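Side-chain contacts in tumor necrosis factor receptor superfamily member 11B (Mus musculus, PDB 4E4D), which acts as a soluble decoy receptor that captures RANKL and so restrains the formation and activation of bone-resorbing osteoclasts: residues B[8-13]-B[18-23]; B[29-34]-B[38-43]; B[60-65]-B[74-79]. All coordinates share one frame; numbering follows the deposited sequence.

Interaction 1: residues B[8-13]-B[18-23]; sequences LHYDPE and LLCDKC
Tyr10 and Cys20 face each other in a hydrogen-bonded pair of a small antiparallel hairpin, Tyr10 N donating to Cys20 O (3.1 Å) and Cys20 N to Tyr10 O (2.9 Å). From CB, the tyrosine turns CG into the space between its own N and carbonyl carbon (chi1 72°), which lays the ring against strand 20-21. CD1 then lies beside Cys20 O and 3.9 Å from Lys22 CG, CE1 meets Asp21 O at the ring edge, and CZ comes 3.7 Å from Cys20 SG. That sulfur approaches the ring obliquely, 4.0 Å from its centroid, while Pro12 CD also touches it. At the tip, OH makes a weak hydrogen bond to His32. Tyrosine suits this place because its ring meets the sulfur while its hydroxyl reaches a polar partner; an alanine here would probably leave the Cys20 sulfur without its aromatic neighbour and His32 without this partner. His9 and Asp21 direct their side chains to the other face of the sheet, where Leu19 CD1 also sits over the His9 ring, 4.0 Å from its centroid, in a CH-pi contact. Cys20 is disulfide-bonded to Cys33, so the hairpin is stapled into the first TNFR cysteine-rich repeat.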
ATOM      1  N   LEU B   8      -9.590 -34.049  25.074  1.00 98.14           N
ATOM      2  CA  LEU B   8      -8.502 -34.018  24.105  1.00 96.21           C
ATOM      3  C   LEU B   8      -7.218 -33.611  24.814  1.00 98.10           C
ATOM      4  O   LEU B   8      -7.254 -32.846  25.776  1.00 96.87           O
ATOM      5  CB  LEU B   8      -8.811 -33.042  22.971  1.00 93.70           C
ATOM      6  CG  LEU B   8      -9.092 -33.695  21.615  1.00 97.82           C
ATOM      7  CD1 LEU B   8     -10.542 -34.147  21.515  1.00 99.68           C
ATOM      8  CD2 LEU B   8      -8.736 -32.749  20.479  1.00 91.37           C
ATOM      9  N   HIS B   9      -6.087 -34.124  24.340  1.00 98.84           N
ATOM     10  CA  HIS B   9      -4.825 -33.955  25.053  1.00100.43           C
ATOM     11  C   HIS B   9      -3.670 -33.449  24.190  1.00101.43           C
ATOM     12  O   HIS B   9      -3.507 -33.853  23.038  1.00101.47           O
ATOM     13  CB  HIS B   9      -4.424 -35.283  25.696  1.00108.58           C
ATOM     14  CG  HIS B   9      -5.269 -35.666  26.871  1.00112.88           C
ATOM     15  ND1 HIS B   9      -5.662 -36.964  27.115  1.00117.87           N
ATOM     16  CD2 HIS B   9      -5.788 -34.921  27.876  1.00110.78           C
ATOM     17  CE1 HIS B   9      -6.392 -37.002  28.216  1.00114.69           C
ATOM     18  NE2 HIS B   9      -6.481 -35.775  28.698  1.00116.81           N
ATOM     19  N   TYR B  10      -2.869 -32.563  24.777  1.00103.96           N
ATOM     20  CA  TYR B  10      -1.601 -32.129  24.197  1.00107.34           C
ATOM     21  C   TYR B  10      -0.547 -32.316  25.286  1.00110.21           C
ATOM     22  O   TYR B  10      -0.791 -33.046  26.244  1.00107.43           O
ATOM     23  CB  TYR B  10      -1.674 -30.671  23.737  1.00103.07           C
ATOM     24  CG  TYR B  10      -1.690 -29.665  24.865  1.00 97.11           C
ATOM     25  CD1 TYR B  10      -2.809 -29.516  25.672  1.00 90.45           C
ATOM     26  CD2 TYR B  10      -0.587 -28.859  25.120  1.00 96.34           C
ATOM     27  CE1 TYR B  10      -2.829 -28.601  26.704  1.00 90.94           C
ATOM     28  CE2 TYR B  10      -0.599 -27.938  26.149  1.00 95.83           C
ATOM     29  CZ  TYR B  10      -1.721 -27.814  26.938  1.00 94.78           C
ATOM     30  OH  TYR B  10      -1.739 -26.901  27.966  1.00 95.73           O
ATOM     31  N   ASP B  11       0.611 -31.671  25.165  1.00117.54           N
ATOM     32  CA  ASP B  11       1.656 -31.849  26.176  1.00118.19           C
ATOM     33  C   ASP B  11       2.745 -30.772  26.193  1.00120.00           C
ATOM     34  O   ASP B  11       3.479 -30.609  25.218  1.00124.02           O
ATOM     35  CB  ASP B  11       2.313 -33.221  26.004  1.00121.28           C
ATOM     36  CG  ASP B  11       2.701 -33.509  24.565  1.00122.88           C
ATOM     37  OD1 ASP B  11       2.691 -32.569  23.743  1.00122.24           O
ATOM     38  OD2 ASP B  11       3.021 -34.676  24.258  1.00122.76           O
ATOM     39  N   PRO B  12       2.851 -30.031  27.310  1.00116.79           N
ATOM     40  CA  PRO B  12       3.986 -29.141  27.572  1.00117.34           C
ATOM     41  C   PRO B  12       5.051 -29.833  28.424  1.00122.47           C
ATOM     42  O   PRO B  12       4.954 -31.040  28.646  1.00121.52           O
ATOM     43  CB  PRO B  12       3.342 -27.996  28.350  1.00109.66           C
ATOM     44  CG  PRO B  12       2.255 -28.657  29.123  1.00106.25           C
ATOM     45  CD  PRO B  12       1.760 -29.812  28.277  1.00109.55           C
ATOM     46  N   GLU B  13       6.047 -29.085  28.894  1.00126.39           N
ATOM     47  CA  GLU B  13       7.099 -29.657  29.734  1.00127.75           C
ATOM     48  C   GLU B  13       7.856 -28.598  30.532  1.00125.84           C
ATOM     49  O   GLU B  13       8.021 -27.463  30.084  1.00125.81           O
ATOM     50  CB  GLU B  13       8.096 -30.444  28.879  1.00131.23           C
ATOM     51  CG  GLU B  13       9.300 -30.965  29.657  1.00138.77           C
ATOM     52  CD  GLU B  13      10.425 -31.437  28.757  1.00145.22           C
ATOM     53  OE1 GLU B  13      10.137 -31.906  27.638  1.00147.66           O
ATOM     54  OE2 GLU B  13      11.601 -31.330  29.169  1.00146.70           O
ATOM     55  N   LEU B  18       4.596 -34.064  30.000  1.00123.30           N
ATOM     56  CA  LEU B  18       3.372 -34.788  30.325  1.00121.69           C
ATOM     57  C   LEU B  18       2.208 -34.258  29.500  1.00119.64           C
ATOM     58  O   LEU B  18       2.235 -33.119  29.035  1.00118.70           O
ATOM     59  CB  LEU B  18       3.047 -34.659  31.814  1.00121.09           C
ATOM     60  CG  LEU B  18       2.530 -33.298  32.292  1.00117.63           C
ATOM     61  CD1 LEU B  18       1.944 -33.423  33.690  1.00118.42           C
ATOM     62  CD2 LEU B  18       3.628 -32.247  32.274  1.00118.44           C
ATOM     63  N   LEU B  19       1.184 -35.086  29.329  1.00118.45           N
ATOM     64  CA  LEU B  19       0.006 -34.686  28.570  1.00112.10           C
ATOM     65  C   LEU B  19      -1.049 -34.081  29.490  1.00108.61           C
ATOM     66  O   LEU B  19      -1.031 -34.305  30.700  1.00111.28           O
ATOM     67  CB  LEU B  19      -0.569 -35.873  27.786  1.00111.32           C
ATOM     68  CG  LEU B  19      -0.974 -37.129  28.563  1.00112.72           C
ATOM     69  CD1 LEU B  19      -2.319 -36.957  29.257  1.00108.97           C
ATOM     70  CD2 LEU B  19      -1.008 -38.328  27.632  1.00113.52           C
ATOM     71  N   CYS B  20      -1.961 -33.306  28.913  1.00110.08           N
ATOM     72  CA  CYS B  20      -3.011 -32.660  29.688  1.00106.47           C
ATOM     73  C   CYS B  20      -4.118 -32.124  28.785  1.00 97.08           C
ATOM     74  O   CYS B  20      -3.927 -31.959  27.580  1.00 93.83           O
ATOM     75  CB  CYS B  20      -2.424 -31.534  30.541  1.00108.37           C
ATOM     76  SG  CYS B  20      -1.446 -30.328  29.617  1.00118.80           S
ATOM     77  N   ASP B  21      -5.273 -31.853  29.382  1.00 91.83           N
ATOM     78  CA  ASP B  21      -6.470 -31.486  28.634  1.00 91.21           C
ATOM     79  C   ASP B  21      -6.369 -30.125  27.953  1.00 87.38           C
ATOM     80  O   ASP B  21      -5.822 -29.174  28.511  1.00 81.27           O
ATOM     81  CB  ASP B  21      -7.686 -31.503  29.561  1.00 88.63           C
ATOM     82  CG  ASP B  21      -7.996 -32.889  30.085  1.00 93.43           C
ATOM     83  OD1 ASP B  21      -7.337 -33.319  31.055  1.00100.24           O
ATOM     84  OD2 ASP B  21      -8.900 -33.548  29.530  1.00 94.33           O
ATOM     85  N   LYS B  22      -6.905 -30.050  26.739  1.00 86.93           N
ATOM     86  CA  LYS B  22      -7.041 -28.785  26.034  1.00 78.67           C
ATOM     87  C   LYS B  22      -8.198 -28.004  26.642  1.00 75.31           C
ATOM     88  O   LYS B  22      -8.967 -28.542  27.439  1.00 72.74           O
ATOM     89  CB  LYS B  22      -7.316 -29.023  24.548  1.00 80.49           C
ATOM     90  CG  LYS B  22      -6.205 -29.742  23.802  1.00 84.04           C
ATOM     91  CD  LYS B  22      -6.494 -29.781  22.309  1.00 89.40           C
ATOM     92  CE  LYS B  22      -5.392 -30.490  21.538  1.00 94.92           C
ATOM     93  NZ  LYS B  22      -5.619 -30.431  20.065  1.00 96.59           N
ATOM     94  N   CYS B  23      -8.324 -26.737  26.263  1.00 80.40           N
ATOM     95  CA  CYS B  23      -9.432 -25.914  26.729  1.00 68.91           C
ATOM     96  C   CYS B  23     -10.636 -26.066  25.810  1.00 65.66           C
ATOM     97  O   CYS B  23     -10.504 -26.044  24.588  1.00 71.56           O
ATOM     98  CB  CYS B  23      -9.015 -24.445  26.821  1.00 66.16           C
ATOM     99  SG  CYS B  23      -8.006 -24.062  28.271  1.00 91.89           S
TER

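Interaction 2: residues B[29-34]-B[38-43]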
ATOM      1  N   LEU B  29      -7.013 -20.779  27.486  1.00 61.88           N
ATOM      2  CA  LEU B  29      -6.021 -21.335  28.399  1.00 65.28           C
ATOM      3  C   LEU B  29      -5.318 -20.223  29.168  1.00 61.27           C
ATOM      4  O   LEU B  29      -4.702 -19.343  28.572  1.00 59.35           O
ATOM      5  CB  LEU B  29      -4.998 -22.159  27.614  1.00 63.46           C
ATOM      6  CG  LEU B  29      -4.034 -23.032  28.419  1.00 71.16           C
ATOM      7  CD1 LEU B  29      -3.412 -24.082  27.515  1.00 77.83           C
ATOM      8  CD2 LEU B  29      -2.946 -22.200  29.081  1.00 78.15           C
ATOM      9  N   LYS B  30      -5.412 -20.262  30.493  1.00 64.79           N
ATOM     10  CA  LYS B  30      -4.763 -19.252  31.324  1.00 70.71           C
ATOM     11  C   LYS B  30      -3.508 -19.796  32.008  1.00 71.06           C
ATOM     12  O   LYS B  30      -2.556 -19.053  32.246  1.00 70.70           O
ATOM     13  CB  LYS B  30      -5.734 -18.699  32.366  1.00 57.40           C
ATOM     14  CG  LYS B  30      -5.251 -17.404  32.996  1.00 65.02           C
ATOM     15  CD  LYS B  30      -6.304 -16.774  33.889  1.00 72.50           C
ATOM     16  CE  LYS B  30      -5.930 -15.343  34.255  1.00 71.41           C
ATOM     17  NZ  LYS B  30      -4.589 -15.246  34.896  1.00 70.26           N
ATOM     18  N   GLN B  31      -3.513 -21.086  32.329  1.00 74.22           N
ATOM     19  CA  GLN B  31      -2.348 -21.733  32.927  1.00 74.30           C
ATOM     20  C   GLN B  31      -2.265 -23.204  32.533  1.00 76.37           C
ATOM     21  O   GLN B  31      -3.237 -23.948  32.659  1.00 73.30           O
ATOM     22  CB  GLN B  31      -2.379 -21.601  34.451  1.00 78.00           C
ATOM     23  CG  GLN B  31      -2.137 -20.188  34.947  1.00 75.85           C
ATOM     24  CD  GLN B  31      -1.963 -20.113  36.451  1.00 76.03           C
ATOM     25  OE1 GLN B  31      -2.362 -21.018  37.184  1.00 68.71           O
ATOM     26  NE2 GLN B  31      -1.359 -19.027  36.919  1.00 72.78           N
ATOM     27  N   HIS B  32      -1.091 -23.616  32.063  1.00 83.85           N
ATOM     28  CA  HIS B  32      -0.865 -24.991  31.640  1.00 92.37           C
ATOM     29  C   HIS B  32      -1.085 -25.962  32.787  1.00 92.93           C
ATOM     30  O   HIS B  32      -1.069 -25.575  33.956  1.00 90.01           O
ATOM     31  CB  HIS B  32       0.560 -25.156  31.121  1.00103.32           C
ATOM     32  CG  HIS B  32       0.822 -24.437  29.836  1.00110.48           C
ATOM     33  ND1 HIS B  32       0.797 -25.069  28.613  1.00113.86           N
ATOM     34  CD2 HIS B  32       1.113 -23.139  29.584  1.00108.11           C
ATOM     35  CE1 HIS B  32       1.063 -24.193  27.660  1.00110.68           C
ATOM     36  NE2 HIS B  32       1.258 -23.013  28.223  1.00107.92           N
ATOM     37  N   CYS B  33      -1.278 -27.229  32.448  1.00 92.83           N
ATOM     38  CA  CYS B  33      -1.444 -28.260  33.456  1.00 92.22           C
ATOM     39  C   CYS B  33      -0.118 -28.540  34.144  1.00 99.46           C
ATOM     40  O   CYS B  33       0.902 -28.748  33.487  1.00100.41           O
ATOM     41  CB  CYS B  33      -1.962 -29.545  32.820  1.00 92.70           C
ATOM     42  SG  CYS B  33      -0.861 -30.227  31.560  1.00104.66           S
ATOM     43  N   THR B  34      -0.137 -28.541  35.471  1.00102.23           N
ATOM     44  CA  THR B  34       1.036 -28.917  36.244  1.00101.21           C
ATOM     45  C   THR B  34       0.848 -30.340  36.747  1.00102.24           C
ATOM     46  O   THR B  34      -0.255 -30.884  36.695  1.00 94.85           O
ATOM     47  CB  THR B  34       1.257 -27.973  37.440  1.00 98.80           C
ATOM     48  OG1 THR B  34       0.176 -28.106  38.371  1.00100.94           O
ATOM     49  CG2 THR B  34       1.348 -26.531  36.971  1.00 99.65           C
ATOM     50  N   LYS B  38      -4.858 -29.588  36.908  1.00 95.43           N
ATOM     51  CA  LYS B  38      -5.351 -29.806  35.555  1.00 94.03           C
ATOM     52  C   LYS B  38      -5.306 -28.487  34.792  1.00 88.65           C
ATOM     53  O   LYS B  38      -5.251 -27.419  35.400  1.00 87.15           O
ATOM     54  CB  LYS B  38      -6.784 -30.341  35.610  1.00 96.10           C
ATOM     55  CG  LYS B  38      -7.374 -30.732  34.265  1.00100.44           C
ATOM     56  CD  LYS B  38      -8.792 -31.265  34.426  1.00105.54           C
ATOM     57  CE  LYS B  38      -9.401 -31.658  33.089  1.00103.34           C
ATOM     58  NZ  LYS B  38     -10.782 -32.198  33.239  1.00102.60           N
ATOM     59  N   THR B  39      -5.326 -28.559  33.465  1.00 85.71           N
ATOM     60  CA  THR B  39      -5.274 -27.356  32.639  1.00 82.05           C
ATOM     61  C   THR B  39      -6.311 -26.344  33.110  1.00 74.06           C
ATOM     62  O   THR B  39      -7.499 -26.653  33.192  1.00 72.90           O
ATOM     63  CB  THR B  39      -5.530 -27.671  31.151  1.00 83.30           C
ATOM     64  OG1 THR B  39      -4.462 -28.475  30.636  1.00 91.04           O
ATOM     65  CG2 THR B  39      -5.621 -26.387  30.338  1.00 79.59           C
ATOM     66  N   LEU B  40      -5.854 -25.136  33.422  1.00 85.41           N
ATOM     67  CA  LEU B  40      -6.748 -24.074  33.862  1.00 85.27           C
ATOM     68  C   LEU B  40      -7.363 -23.367  32.661  1.00 83.11           C
ATOM     69  O   LEU B  40      -6.652 -22.820  31.818  1.00 80.82           O
ATOM     70  CB  LEU B  40      -5.999 -23.063  34.728  1.00 84.88           C
ATOM     71  CG  LEU B  40      -6.842 -21.883  35.220  1.00 84.93           C
ATOM     72  CD1 LEU B  40      -7.946 -22.356  36.150  1.00 87.74           C
ATOM     73  CD2 LEU B  40      -5.968 -20.846  35.905  1.00 84.49           C
ATOM     74  N   CYS B  41      -8.689 -23.379  32.591  1.00 83.99           N
ATOM     75  CA  CYS B  41      -9.401 -22.753  31.486  1.00 82.26           C
ATOM     76  C   CYS B  41     -10.421 -21.753  32.011  1.00 82.60           C
ATOM     77  O   CYS B  41     -11.181 -22.049  32.934  1.00 84.93           O
ATOM     78  CB  CYS B  41     -10.085 -23.816  30.628  1.00 83.09           C
ATOM     79  SG  CYS B  41      -8.930 -24.966  29.844  1.00 82.83           S
ATOM     80  N   VAL B  42     -10.426 -20.565  31.418  1.00 80.43           N
ATOM     81  CA  VAL B  42     -11.294 -19.483  31.862  1.00 80.64           C
ATOM     82  C   VAL B  42     -12.224 -19.058  30.732  1.00 79.40           C
ATOM     83  O   VAL B  42     -11.794 -18.944  29.586  1.00 77.35           O
ATOM     84  CB  VAL B  42     -10.456 -18.274  32.318  1.00 79.47           C
ATOM     85  CG1 VAL B  42     -11.349 -17.094  32.677  1.00 79.74           C
ATOM     86  CG2 VAL B  42      -9.578 -18.662  33.494  1.00 80.98           C
ATOM     87  N   PRO B  43     -13.508 -18.826  31.048  1.00 80.79           N
ATOM     88  CA  PRO B  43     -14.463 -18.413  30.014  1.00 79.85           C
ATOM     89  C   PRO B  43     -13.985 -17.196  29.227  1.00 77.09           C
ATOM     90  O   PRO B  43     -13.337 -16.314  29.792  1.00 76.47           O
ATOM     91  CB  PRO B  43     -15.732 -18.080  30.814  1.00 81.95           C
ATOM     92  CG  PRO B  43     -15.293 -17.970  32.244  1.00 83.53           C
ATOM     93  CD  PRO B  43     -14.142 -18.905  32.374  1.00 83.47           C
TER
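Gln31 O accepts the backbone N-H of Leu40 at 3.0 Å, the donor lying nearly along the C=O axis. Leu40 O in turn takes the N-H of Lys30 at 3.1 Å, so two successive residues of strand 29-31 stand opposite the single Leu40. This is a beta bulge: Leu29 pairs with Cys41 and Gln31 with Leu40, with Lys30 as the extra residue, its psi of -32° marking the kink. Gln31 and Leu40 run side by side in the same direction, and Leu40 CD2 lies 3.8 Å from Gln31 OE1 while also touching CB of the glutamine. Lys30 lends its aliphatic part, CD resting 3.8 Å from Val42 CG2, as its amine leads off to the exposed side. Buried Leu29 crosses Thr39 at about a right angle, CG to CG2 4.2 Å. Threonine suits that spot because it has two unlike branches: CG2 lies anti to the backbone N and turns to the leucine, whereas OG1, 3.5 Å from Cys33 CB, hydrogen-bonds to Asp21 O. Across the hairpin itself, then, backbone hydrogen bonds supply the directional polar grip and side chains add mainly apolar packing, an arrangement that accommodates long, flexible Lys and Gln on the exposed side.

Interaction 3: residues B[60-65]-B[74-79]; sequences VYCSPV and QECNRT
A single disulfide of the second TNFR cysteine-rich repeat makes this contact, joining the residue just after strand 60-61 to the loop that follows strand 70-74. Cys62 SG and Cys76 SG are bonded at 2.0 Å, and no hydrogen bond spans the two segments. The half-cystines reach each other differently: Cys62 holds SG anti to its carbonyl carbon (chi1 -69°), whereas Cys76 holds SG anti to its backbone N (chi1 176°). About the S-S bond the torsion is 41°, of right-handed sense, and it brings Cys62 CB to 4.0 Å from Cys76 CB. The CA atoms of Cys62 and Cys76 stay 6.5 Å apart, and the two sulfurs are where the segments meet; cysteine suits both places because its short side chain can close such a gap covalently. Cys62 is buried and also packs on Tyr49, while its carbonyl accepts a weak hydrogen bond from Arg82. Beyond the bridge, the backbone N of Val65 hydrogen-bonds an acidic side chain of another protein's chain, and Tyr61, Ser63 and Pro64 pack on that chain too, consistent with this part of the repeat forming a ligand-binding surface. There is no helix and the strands are short, so loops are tied by sulfur, as is characteristic of the elongated TNF-receptor cysteine-rich fold.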
ATOM      1  N   VAL B  60     -10.665 -15.568  20.424  1.00 63.82           N
ATOM      2  CA  VAL B  60     -10.742 -14.917  19.121  1.00 62.36           C
ATOM      3  C   VAL B  60     -11.777 -13.800  19.145  1.00 61.97           C
ATOM      4  O   VAL B  60     -12.909 -13.997  19.584  1.00 63.29           O
ATOM      5  CB  VAL B  60     -11.113 -15.923  18.017  1.00 63.08           C
ATOM      6  CG1 VAL B  60     -11.103 -15.248  16.656  1.00 61.69           C
ATOM      7  CG2 VAL B  60     -10.157 -17.107  18.034  1.00 63.84           C
ATOM      8  N   TYR B  61     -11.381 -12.628  18.662  1.00 60.32           N
ATOM      9  CA  TYR B  61     -12.250 -11.457  18.669  1.00 59.93           C
ATOM     10  C   TYR B  61     -13.414 -11.620  17.697  1.00 60.28           C
ATOM     11  O   TYR B  61     -13.239 -12.103  16.578  1.00 59.95           O
ATOM     12  CB  TYR B  61     -11.441 -10.213  18.306  1.00 58.22           C
ATOM     13  CG  TYR B  61     -12.191  -8.911  18.466  1.00 57.95           C
ATOM     14  CD1 TYR B  61     -12.742  -8.552  19.686  1.00 59.06           C
ATOM     15  CD2 TYR B  61     -12.328  -8.030  17.402  1.00 56.76           C
ATOM     16  CE1 TYR B  61     -13.421  -7.360  19.840  1.00 59.04           C
ATOM     17  CE2 TYR B  61     -13.003  -6.835  17.547  1.00 56.65           C
ATOM     18  CZ  TYR B  61     -13.546  -6.505  18.767  1.00 57.81           C
ATOM     19  OH  TYR B  61     -14.220  -5.315  18.915  1.00 57.92           O
ATOM     20  N   CYS B  62     -14.604 -11.219  18.132  1.00 61.15           N
ATOM     21  CA  CYS B  62     -15.780 -11.263  17.275  1.00 61.63           C
ATOM     22  C   CYS B  62     -15.712 -10.148  16.241  1.00 60.67           C
ATOM     23  O   CYS B  62     -15.716  -8.966  16.583  1.00 59.32           O
ATOM     24  CB  CYS B  62     -17.057 -11.140  18.105  1.00 63.22           C
ATOM     25  SG  CYS B  62     -17.376 -12.580  19.150  1.00 77.02           S
ATOM     26  N   SER B  63     -15.645 -10.541  14.974  1.00 64.85           N
ATOM     27  CA  SER B  63     -15.486  -9.592  13.886  1.00 61.81           C
ATOM     28  C   SER B  63     -15.755 -10.287  12.558  1.00 61.25           C
ATOM     29  O   SER B  63     -15.681 -11.512  12.473  1.00 64.37           O
ATOM     30  CB  SER B  63     -14.068  -9.018  13.904  1.00 56.73           C
ATOM     31  OG  SER B  63     -13.106 -10.054  13.850  1.00 59.15           O
ATOM     32  N   PRO B  64     -16.063  -9.505  11.512  1.00 68.14           N
ATOM     33  CA  PRO B  64     -16.154  -8.043  11.548  1.00 65.86           C
ATOM     34  C   PRO B  64     -17.552  -7.542  11.892  1.00 57.66           C
ATOM     35  O   PRO B  64     -18.450  -8.335  12.176  1.00 59.20           O
ATOM     36  CB  PRO B  64     -15.809  -7.655  10.112  1.00 57.71           C
ATOM     37  CG  PRO B  64     -16.368  -8.775   9.300  1.00 60.48           C
ATOM     38  CD  PRO B  64     -16.229 -10.025  10.142  1.00 68.35           C
ATOM     39  N   VAL B  65     -17.718  -6.224  11.864  1.00 56.84           N
ATOM     40  CA  VAL B  65     -19.023  -5.603  12.027  1.00 57.82           C
ATOM     41  C   VAL B  65     -19.856  -5.858  10.774  1.00 58.21           C
ATOM     42  O   VAL B  65     -19.313  -5.973   9.675  1.00 57.51           O
ATOM     43  CB  VAL B  65     -18.889  -4.083  12.238  1.00 56.73           C
ATOM     44  CG1 VAL B  65     -20.257  -3.415  12.259  1.00 60.47           C
ATOM     45  CG2 VAL B  65     -18.123  -3.790  13.519  1.00 56.53           C
ATOM     46  N   GLN B  74     -26.822 -14.576  13.396  1.00 76.80           N
ATOM     47  CA  GLN B  74     -26.474 -15.123  14.700  1.00 77.48           C
ATOM     48  C   GLN B  74     -25.559 -14.153  15.435  1.00 75.14           C
ATOM     49  O   GLN B  74     -24.468 -13.833  14.960  1.00 72.98           O
ATOM     50  CB  GLN B  74     -25.783 -16.479  14.541  1.00 78.33           C
ATOM     51  CG  GLN B  74     -25.371 -17.139  15.850  1.00 79.18           C
ATOM     52  CD  GLN B  74     -26.559 -17.604  16.673  1.00 87.12           C
ATOM     53  OE1 GLN B  74     -27.618 -16.977  16.670  1.00 87.08           O
ATOM     54  NE2 GLN B  74     -26.389 -18.719  17.377  1.00 84.17           N
ATOM     55  N   GLU B  75     -26.010 -13.681  16.593  1.00 75.80           N
ATOM     56  CA  GLU B  75     -25.222 -12.754  17.393  1.00 74.05           C
ATOM     57  C   GLU B  75     -23.960 -13.431  17.904  1.00 73.38           C
ATOM     58  O   GLU B  75     -23.804 -14.647  17.791  1.00 74.54           O
ATOM     59  CB  GLU B  75     -26.044 -12.227  18.570  1.00 75.49           C
ATOM     60  CG  GLU B  75     -27.156 -11.272  18.163  1.00 75.85           C
ATOM     61  CD  GLU B  75     -28.028 -10.855  19.332  1.00 80.29           C
ATOM     62  OE1 GLU B  75     -27.845 -11.404  20.441  1.00 81.46           O
ATOM     63  OE2 GLU B  75     -28.900  -9.980  19.142  1.00 87.13           O
ATOM     64  N   CYS B  76     -23.060 -12.633  18.466  1.00 71.69           N
ATOM     65  CA  CYS B  76     -21.794 -13.140  18.974  1.00 70.97           C
ATOM     66  C   CYS B  76     -21.989 -13.916  20.273  1.00 73.04           C
ATOM     67  O   CYS B  76     -22.684 -13.463  21.182  1.00 74.24           O
ATOM     68  CB  CYS B  76     -20.819 -11.986  19.200  1.00 68.79           C
ATOM     69  SG  CYS B  76     -19.247 -12.489  19.926  1.00 85.19           S
ATOM     70  N   ASN B  77     -21.367 -15.088  20.349  1.00 73.62           N
ATOM     71  CA  ASN B  77     -21.430 -15.924  21.542  1.00 75.64           C
ATOM     72  C   ASN B  77     -20.030 -16.398  21.918  1.00 74.77           C
ATOM     73  O   ASN B  77     -19.107 -16.325  21.109  1.00 72.92           O
ATOM     74  CB  ASN B  77     -22.348 -17.122  21.295  1.00 78.14           C
ATOM     75  CG  ASN B  77     -22.842 -17.753  22.578  1.00 80.73           C
ATOM     76  OD1 ASN B  77     -22.168 -17.707  23.608  1.00 80.68           O
ATOM     77  ND2 ASN B  77     -24.031 -18.347  22.527  1.00 83.19           N
ATOM     78  N   ARG B  78     -19.867 -16.880  23.146  1.00 76.24           N
ATOM     79  CA  ARG B  78     -18.569 -17.376  23.593  1.00 75.69           C
ATOM     80  C   ARG B  78     -18.137 -18.616  22.811  1.00 76.04           C
ATOM     81  O   ARG B  78     -16.964 -18.984  22.825  1.00 75.22           O
ATOM     82  CB  ARG B  78     -18.591 -17.678  25.094  1.00 77.57           C
ATOM     83  CG  ARG B  78     -18.711 -16.436  25.966  1.00 77.28           C
ATOM     84  CD  ARG B  78     -18.449 -16.732  27.438  1.00 79.05           C
ATOM     85  NE  ARG B  78     -19.382 -17.715  27.988  1.00 81.94           N
ATOM     86  CZ  ARG B  78     -19.120 -19.010  28.153  1.00 83.32           C
ATOM     87  NH1 ARG B  78     -17.938 -19.518  27.822  1.00 82.08           N
ATOM     88  NH2 ARG B  78     -20.049 -19.808  28.660  1.00 86.13           N
ATOM     89  N   THR B  79     -19.083 -19.251  22.124  1.00 77.46           N
ATOM     90  CA  THR B  79     -18.790 -20.472  21.379  1.00 78.31           C
ATOM     91  C   THR B  79     -18.716 -20.247  19.868  1.00 76.92           C
ATOM     92  O   THR B  79     -18.069 -21.016  19.157  1.00 76.97           O
ATOM     93  CB  THR B  79     -19.836 -21.567  21.667  1.00 81.49           C
ATOM     94  OG1 THR B  79     -21.144 -21.084  21.337  1.00 82.22           O
ATOM     95  CG2 THR B  79     -19.800 -21.970  23.135  1.00 83.16           C
TER

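From the N terminus the three contacts follow in series, none enclosing or crossing another. Interaction 1 closes a four-residue turn, and interaction 2 then closes a second hairpin over three residues. Although the hairpins are separate in sequence, Cys20-Cys33 and Cys23-Cys41 interleave along the chain and lock them together, their centres 10 Å apart, into the first cysteine-rich repeat. Interaction 3 closes a longer loop of eight residues in the second repeat. It lies about 23 Å, centre to centre, from interaction 2 and touches it where Pro43 CB meets Arg78 NH1 at 4.0 Å; interaction 1 stays about 10 Å from interaction 3 at the nearest atoms.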